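Octenoyl-CoA reductase/carboxylase (Streptomyces sp., PDB 4A0S) probably catalyses the NADPH-dependent reductive carboxylation of 2-octenoyl-CoA, making an unusual extender unit for polyketide biosynthesis. Local coordinates at residues A189-E194 with V380-S385. Residues are numbered along the deposited sequence; the frame is centred on the assembly and turned at random.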
ATOM      1  N   ALA A 189      24.328  10.526  19.219  1.00 18.58           N
ATOM      2  CA  ALA A 189      25.439  11.162  19.938  1.00 18.91           C
ATOM      3  C   ALA A 189      25.191  11.405  21.448  1.00 19.44           C
ATOM      4  O   ALA A 189      26.126  11.413  22.249  1.00 20.29           O
ATOM      5  CB  ALA A 189      25.844  12.448  19.235  1.00 19.58           C
ATOM      6  N   HIS A 190      23.936  11.593  21.827  1.00 19.29           N
ATOM      7  CA  HIS A 190      23.607  11.965  23.185  1.00 19.73           C
ATOM      8  C   HIS A 190      23.508  10.750  24.093  1.00 19.33           C
ATOM      9  O   HIS A 190      23.198  10.883  25.264  1.00 19.77           O
ATOM     10  CB  HIS A 190      22.269  12.677  23.185  1.00 19.73           C
ATOM     11  CG  HIS A 190      21.147  11.805  22.718  1.00 19.68           C
ATOM     12  ND1 HIS A 190      20.925  11.532  21.383  1.00 18.86           N
ATOM     13  CD2 HIS A 190      20.214  11.108  23.406  1.00 18.99           C
ATOM     14  CE1 HIS A 190      19.884  10.729  21.271  1.00 18.18           C
ATOM     15  NE2 HIS A 190      19.429  10.462  22.482  1.00 18.37           N
ATOM     16  N   LEU A 191      23.745   9.567  23.537  1.00 18.87           N
ATOM     17  CA  LEU A 191      23.576   8.338  24.280  1.00 18.59           C
ATOM     18  C   LEU A 191      24.909   7.786  24.725  1.00 18.59           C
ATOM     19  O   LEU A 191      25.901   7.949  24.038  1.00 18.87           O
ATOM     20  CB  LEU A 191      22.907   7.296  23.410  1.00 17.89           C
ATOM     21  CG  LEU A 191      21.445   7.548  23.037  1.00 17.74           C
ATOM     22  CD1 LEU A 191      20.959   6.373  22.236  1.00 17.36           C
ATOM     23  CD2 LEU A 191      20.558   7.799  24.256  1.00 18.17           C
ATOM     24  N   THR A 192      24.909   7.087  25.845  1.00 18.59           N
ATOM     25  CA  THR A 192      26.078   6.360  26.266  1.00 18.69           C
ATOM     26  C   THR A 192      26.179   5.128  25.375  1.00 18.30           C
ATOM     27  O   THR A 192      25.226   4.779  24.664  1.00 18.15           O
ATOM     28  CB  THR A 192      25.961   5.906  27.727  1.00 18.98           C
ATOM     29  OG1 THR A 192      24.909   4.945  27.832  1.00 18.75           O
ATOM     30  CG2 THR A 192      25.675   7.078  28.651  1.00 19.40           C
ATOM     31  N   TRP A 193      27.316   4.452  25.422  1.00 18.35           N
ATOM     32  CA  TRP A 193      27.514   3.255  24.619  1.00 18.04           C
ATOM     33  C   TRP A 193      26.443   2.220  24.877  1.00 17.86           C
ATOM     34  O   TRP A 193      25.805   1.712  23.937  1.00 17.54           O
ATOM     35  CB  TRP A 193      28.879   2.650  24.887  1.00 18.21           C
ATOM     36  CG  TRP A 193      29.975   3.523  24.502  1.00 18.38           C
ATOM     37  CD1 TRP A 193      30.859   4.135  25.340  1.00 18.79           C
ATOM     38  CD2 TRP A 193      30.327   3.934  23.172  1.00 18.21           C
ATOM     39  NE1 TRP A 193      31.747   4.879  24.623  1.00 18.88           N
ATOM     40  CE2 TRP A 193      31.446   4.779  23.287  1.00 18.53           C
ATOM     41  CE3 TRP A 193      29.812   3.659  21.892  1.00 18.28           C
ATOM     42  CZ2 TRP A 193      32.073   5.348  22.170  1.00 18.51           C
ATOM     43  CZ3 TRP A 193      30.431   4.223  20.786  1.00 17.81           C
ATOM     44  CH2 TRP A 193      31.538   5.071  20.931  1.00 18.24           C
ATOM     45  N   GLU A 194      26.239   1.917  26.158  1.00 18.11           N
ATOM     46  CA  GLU A 194      25.292   0.898  26.549  1.00 18.05           C
ATOM     47  C   GLU A 194      23.857   1.307  26.170  1.00 17.92           C
ATOM     48  O   GLU A 194      23.051   0.476  25.743  1.00 17.83           O
ATOM     49  CB  GLU A 194      25.429   0.560  28.040  1.00 18.40           C
ATOM     50  CG  GLU A 194      25.243   1.754  28.971  1.00 20.05           C
ATOM     51  CD  GLU A 194      26.520   2.555  29.208  1.00 22.43           C
ATOM     52  OE1 GLU A 194      27.457   2.530  28.375  1.00 20.01           O
ATOM     53  OE2 GLU A 194      26.566   3.228  30.259  1.00 25.04           O
ATOM     54  N   VAL A 380      12.192   8.712  20.829  1.00 17.34           N
ATOM     55  CA  VAL A 380      12.213   7.369  21.359  1.00 17.24           C
ATOM     56  C   VAL A 380      13.522   7.261  22.147  1.00 17.33           C
ATOM     57  O   VAL A 380      14.542   7.870  21.779  1.00 17.35           O
ATOM     58  CB  VAL A 380      12.111   6.340  20.213  1.00 16.94           C
ATOM     59  CG1 VAL A 380      12.386   4.935  20.692  1.00 16.87           C
ATOM     60  CG2 VAL A 380      10.712   6.413  19.565  1.00 16.89           C
ATOM     61  N   VAL A 381      13.472   6.520  23.247  1.00 17.43           N
ATOM     62  CA  VAL A 381      14.588   6.471  24.181  1.00 17.58           C
ATOM     63  C   VAL A 381      14.958   5.020  24.427  1.00 17.47           C
ATOM     64  O   VAL A 381      14.118   4.128  24.235  1.00 17.35           O
ATOM     65  CB  VAL A 381      14.263   7.176  25.511  1.00 17.92           C
ATOM     66  CG1 VAL A 381      13.904   8.662  25.272  1.00 18.09           C
ATOM     67  CG2 VAL A 381      13.158   6.417  26.291  1.00 18.00           C
ATOM     68  N   PRO A 382      16.225   4.780  24.828  1.00 17.53           N
ATOM     69  CA  PRO A 382      16.710   3.422  25.045  1.00 17.56           C
ATOM     70  C   PRO A 382      15.961   2.830  26.217  1.00 17.76           C
ATOM     71  O   PRO A 382      15.626   3.544  27.156  1.00 18.20           O
ATOM     72  CB  PRO A 382      18.183   3.626  25.400  1.00 17.78           C
ATOM     73  CG  PRO A 382      18.537   4.913  24.782  1.00 17.71           C
ATOM     74  CD  PRO A 382      17.313   5.760  24.946  1.00 17.68           C
ATOM     75  N   ALA A 383      15.705   1.531  26.121  1.00 17.52           N
ATOM     76  CA  ALA A 383      14.952   0.773  27.093  1.00 17.70           C
ATOM     77  C   ALA A 383      15.922   0.044  28.020  1.00 17.86           C
ATOM     78  O   ALA A 383      15.583  -0.985  28.578  1.00 17.95           O
ATOM     79  CB  ALA A 383      14.065  -0.220  26.380  1.00 17.51           C
ATOM     80  N   MET A 384      17.123   0.589  28.187  1.00 18.24           N
ATOM     81  CA  MET A 384      18.121  -0.073  29.022  1.00 18.62           C
ATOM     82  C   MET A 384      17.666  -0.031  30.458  1.00 18.99           C
ATOM     83  O   MET A 384      17.209   0.994  30.935  1.00 19.38           O
ATOM     84  CB  MET A 384      19.472   0.599  28.876  1.00 18.86           C
ATOM     85  CG  MET A 384      20.585  -0.098  29.623  1.00 19.45           C
ATOM     86  SD  MET A 384      22.075   0.827  29.355  1.00 20.44           S
ATOM     87  CE  MET A 384      21.838   2.198  30.494  1.00 21.08           C
ATOM     88  N   SER A 385      17.776  -1.156  31.143  1.00 19.21           N
ATOM     89  CA  SER A 385      17.362  -1.235  32.539  1.00 19.59           C
ATOM     90  C   SER A 385      18.469  -1.778  33.416  1.00 20.12           C
ATOM     91  O   SER A 385      18.405  -1.680  34.649  1.00 20.69           O
ATOM     92  CB  SER A 385      16.146  -2.135  32.671  1.00 19.46           C
ATOM     93  OG  SER A 385      16.451  -3.472  32.327  1.00 18.90           O
TER
HETATM   94  O   HOH W   1      16.898   9.119  22.344  1.00  2.00           O
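L191 and E194 face P382 and M384 across two chain segments that run side by side in the same sense, with CA atoms 8.5 Å apart at L191–P382 and 7.6 Å at E194–M384, and no direct hydrogen bond links them. Both methyls of L191 rest at a slant against one corner of the pyrrolidine ring, CD2 3.6 Å and CD1 3.8 Å from P382 CG. M384, its CG anti to the backbone N (chi1 -175°), stays extended through chi2 and brings SD tightly to 3.3 Å from E194 CG and 3.6 Å from E194 CB. E194 CG sits between its backbone N and carbonyl carbon (chi1 58°), and the bend at chi2 turns the carboxylate toward G419. At the other end, a water in the plane of the H190 ring, 2.9 Å from NE2, donates to V380 O. L436 of helix 433-436 also packs on L191. In this medium-chain-type enoyl reductase, the contact joins the loop and first turn of helix 193-197 to the start of strand 384-389, which pairs with 408-412 in the GroES-like sheet; the M384 side chain is about 12 Å from bound NADP. Chemically, an apolar pair adjoins a thioether–methylene contact, while buried E194 OE2 is satisfied by G419 N.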